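Local coordinates for biotin binding protein A (Gallus gallus, PDB 2C1S) that binds biotin and, as captured here, biotin-D-sulfoxide in the pocket of an avidin-type beta-barrel, four copies of which form the assembly, at residues L46-K51 and W72-S77. Numbering follows the deposited sequence.
Sequences LVSPLK and WQFADS. With BSO (biotin-D-sulfoxide), chain C.
Ser48 and Trp72 approach to 5.1 Å between their CA atoms where residues 46-51, entering strand 48-54, meet the loop 72-77 that joins two neighbouring strands at the mouth of the avidin-type antiparallel barrel. One side chain ties the two backbones together: Gln73 N donates to Ser48 OG at 2.9 Å, with an N-H...O angle of 150°, and the same hydroxyl donates to Leu46 O, tilted 33° from that carbonyl plane. Ser48 points its CB at the loop, and with OG anti to the carbonyl carbon the hydroxyl also lies at the edge of the Phe74 ring. Gln73, bent at chi2, crosses Pro49 at about a right angle, its NE2 3.5 Å from Pro49 CD and hydrogen-bonded to Gln71 O. Leu46 and Phe74 slide past each other in opposite directions, with an apolar contact of 4.0 Å from CD1 to CB. Trp72 and Phe74 line the pocket: C9 of biotin-D-sulfoxide rests 3.5 Å above the Trp72 ring plane, over its centre, and 3.8 Å from Phe74 CZ; Trp72 NE1 is hydrogen-bonded to Thr79 OG1. Replacing Trp72 by an alanine is likely to leave the valeryl chain without that flat support and Thr79 OG1 without its indole partner. Farther along, Ser77 OG donates to ligand carboxylate O12 at 2.7 Å.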
loop_
_atom_site.group_PDB
_atom_site.type_symbol
_atom_site.label_atom_id
_atom_site.label_comp_id
_atom_site.label_asym_id
_atom_site.label_seq_id
_atom_site.Cartn_x
_atom_site.Cartn_y
_atom_site.Cartn_z
ATOM N N LEU A 46 22.975 -9.811 3.311
ATOM C CA LEU A 46 23.399 -10.470 4.537
ATOM C C LEU A 46 22.168 -10.880 5.336
ATOM O O LEU A 46 21.149 -10.166 5.324
ATOM C CB LEU A 46 24.268 -9.508 5.366
ATOM C CG LEU A 46 25.631 -9.072 4.790
ATOM C CD1 LEU A 46 26.169 -7.806 5.487
ATOM C CD2 LEU A 46 26.660 -10.212 4.878
ATOM N N VAL A 47 22.244 -12.025 6.031
ATOM C CA VAL A 47 21.149 -12.468 6.911
ATOM C C VAL A 47 20.764 -11.357 7.890
ATOM O O VAL A 47 21.617 -10.664 8.478
ATOM C CB VAL A 47 21.448 -13.818 7.670
ATOM C CG1 VAL A 47 22.655 -13.674 8.629
ATOM C CG2 VAL A 47 20.188 -14.340 8.406
ATOM N N SER A 48 19.468 -11.174 8.056
ATOM C CA SER A 48 19.024 -10.097 8.904
ATOM C C SER A 48 18.017 -10.578 9.912
ATOM O O SER A 48 17.227 -11.482 9.624
ATOM C CB SER A 48 18.442 -8.951 8.068
ATOM O OG SER A 48 19.386 -8.528 7.118
ATOM N N PRO A 49 18.037 -9.975 11.108
ATOM C CA PRO A 49 17.095 -10.338 12.145
ATOM C C PRO A 49 15.691 -9.783 11.943
ATOM O O PRO A 49 15.499 -8.651 11.431
ATOM C CB PRO A 49 17.707 -9.709 13.406
ATOM C CG PRO A 49 18.444 -8.532 12.903
ATOM C CD PRO A 49 19.004 -8.946 11.567
ATOM N N LEU A 50 14.734 -10.557 12.416
ATOM C CA LEU A 50 13.365 -10.110 12.486
ATOM C C LEU A 50 12.796 -10.249 13.900
ATOM O O LEU A 50 13.267 -11.065 14.729
ATOM C CB LEU A 50 12.542 -10.836 11.412
ATOM C CG LEU A 50 12.290 -12.332 11.639
ATOM C CD1 LEU A 50 11.071 -12.529 12.516
ATOM C CD2 LEU A 50 12.110 -13.057 10.287
ATOM N N LYS A 51 11.786 -9.438 14.183
ATOM C CA LYS A 51 11.109 -9.417 15.430
ATOM C C LYS A 51 9.665 -9.207 15.108
ATOM O O LYS A 51 9.327 -8.286 14.341
ATOM C CB LYS A 51 11.612 -8.239 16.287
ATOM C CG LYS A 51 12.859 -8.525 17.015
ATOM C CD LYS A 51 12.621 -9.490 18.200
ATOM C CE LYS A 51 13.936 -9.848 18.908
ATOM N NZ LYS A 51 15.067 -10.270 18.017
ATOM N N TRP A 72 17.383 -4.939 8.171
ATOM C CA TRP A 72 18.354 -5.355 7.158
ATOM C C TRP A 72 19.741 -4.979 7.602
ATOM O O TRP A 72 19.969 -3.849 8.021
ATOM C CB TRP A 72 18.052 -4.708 5.805
ATOM C CG TRP A 72 16.658 -5.029 5.343
ATOM C CD1 TRP A 72 15.611 -4.161 5.277
ATOM C CD2 TRP A 72 16.142 -6.323 4.932
ATOM N NE1 TRP A 72 14.479 -4.818 4.826
ATOM C CE2 TRP A 72 14.771 -6.142 4.614
ATOM C CE3 TRP A 72 16.704 -7.603 4.790
ATOM C CZ2 TRP A 72 13.956 -7.191 4.156
ATOM C CZ3 TRP A 72 15.900 -8.644 4.319
ATOM C CH2 TRP A 72 14.537 -8.436 4.010
ATOM N N GLN A 73 20.666 -5.930 7.499
ATOM C CA GLN A 73 22.037 -5.721 7.991
ATOM C C GLN A 73 22.943 -5.094 6.942
ATOM O O GLN A 73 24.076 -4.711 7.236
ATOM C CB GLN A 73 22.627 -7.032 8.513
ATOM C CG GLN A 73 21.869 -7.571 9.702
ATOM C CD GLN A 73 21.951 -6.664 10.925
ATOM O OE1 GLN A 73 22.992 -6.583 11.571
ATOM N NE2 GLN A 73 20.845 -5.988 11.257
ATOM N N PHE A 74 22.433 -4.952 5.727
ATOM C CA PHE A 74 23.236 -4.518 4.612
ATOM C C PHE A 74 22.589 -3.296 3.945
ATOM O O PHE A 74 23.016 -2.887 2.872
ATOM C CB PHE A 74 23.332 -5.645 3.601
ATOM C CG PHE A 74 21.990 -6.119 3.114
ATOM C CD1 PHE A 74 21.447 -5.613 1.930
ATOM C CD2 PHE A 74 21.254 -7.037 3.862
ATOM C CE1 PHE A 74 20.191 -6.023 1.503
ATOM C CE2 PHE A 74 20.017 -7.454 3.430
ATOM C CZ PHE A 74 19.484 -6.940 2.253
ATOM N N ALA A 75 21.546 -2.759 4.576
ATOM C CA ALA A 75 20.821 -1.598 4.044
ATOM C C ALA A 75 20.253 -0.723 5.157
ATOM O O ALA A 75 20.063 -1.190 6.283
ATOM C CB ALA A 75 19.709 -2.053 3.084
ATOM N N ASP A 76 19.995 0.545 4.836
ATOM C CA ASP A 76 19.448 1.498 5.808
ATOM C C ASP A 76 17.932 1.463 5.913
ATOM O O ASP A 76 17.336 2.164 6.715
ATOM C CB ASP A 76 19.955 2.901 5.490
ATOM C CG ASP A 76 21.467 2.957 5.485
ATOM O OD1 ASP A 76 22.050 2.211 6.295
ATOM O OD2 ASP A 76 22.074 3.695 4.671
ATOM N N SER A 77 17.326 0.583 5.143
ATOM C CA SER A 77 15.879 0.511 5.047
ATOM C C SER A 77 15.365 -0.483 6.094
ATOM O O SER A 77 16.153 -1.219 6.714
ATOM C CB SER A 77 15.543 0.010 3.649
ATOM O OG SER A 77 16.151 -1.258 3.483
HETATM C C11 BSO C . 16.579 -3.281 0.586
HETATM O O11 BSO C . 16.904 -3.639 -0.570
HETATM O O12 BSO C . 16.373 -2.099 0.916
HETATM C C10 BSO C . 16.444 -4.338 1.704
HETATM C C9 BSO C . 15.994 -5.750 1.261
HETATM C C8 BSO C . 14.506 -5.714 0.930
HETATM C C7 BSO C . 14.085 -7.046 0.278
HETATM C C2 BSO C . 12.583 -6.982 -0.081
HETATM S S1 BSO C . 11.471 -6.964 1.334
HETATM C C6 BSO C . 10.009 -7.306 0.313
HETATM C C5 BSO C . 10.496 -8.306 -0.755
HETATM N N1 BSO C . 10.315 -9.672 -0.245
HETATM C C3 BSO C . 11.501 -10.274 -0.095
HETATM O O3 BSO C . 11.584 -11.444 0.292
HETATM N N2 BSO C . 12.545 -9.516 -0.453
HETATM C C4 BSO C . 12.049 -8.188 -0.929
HETATM O O10 BSO C . 11.407 -5.520 1.752
#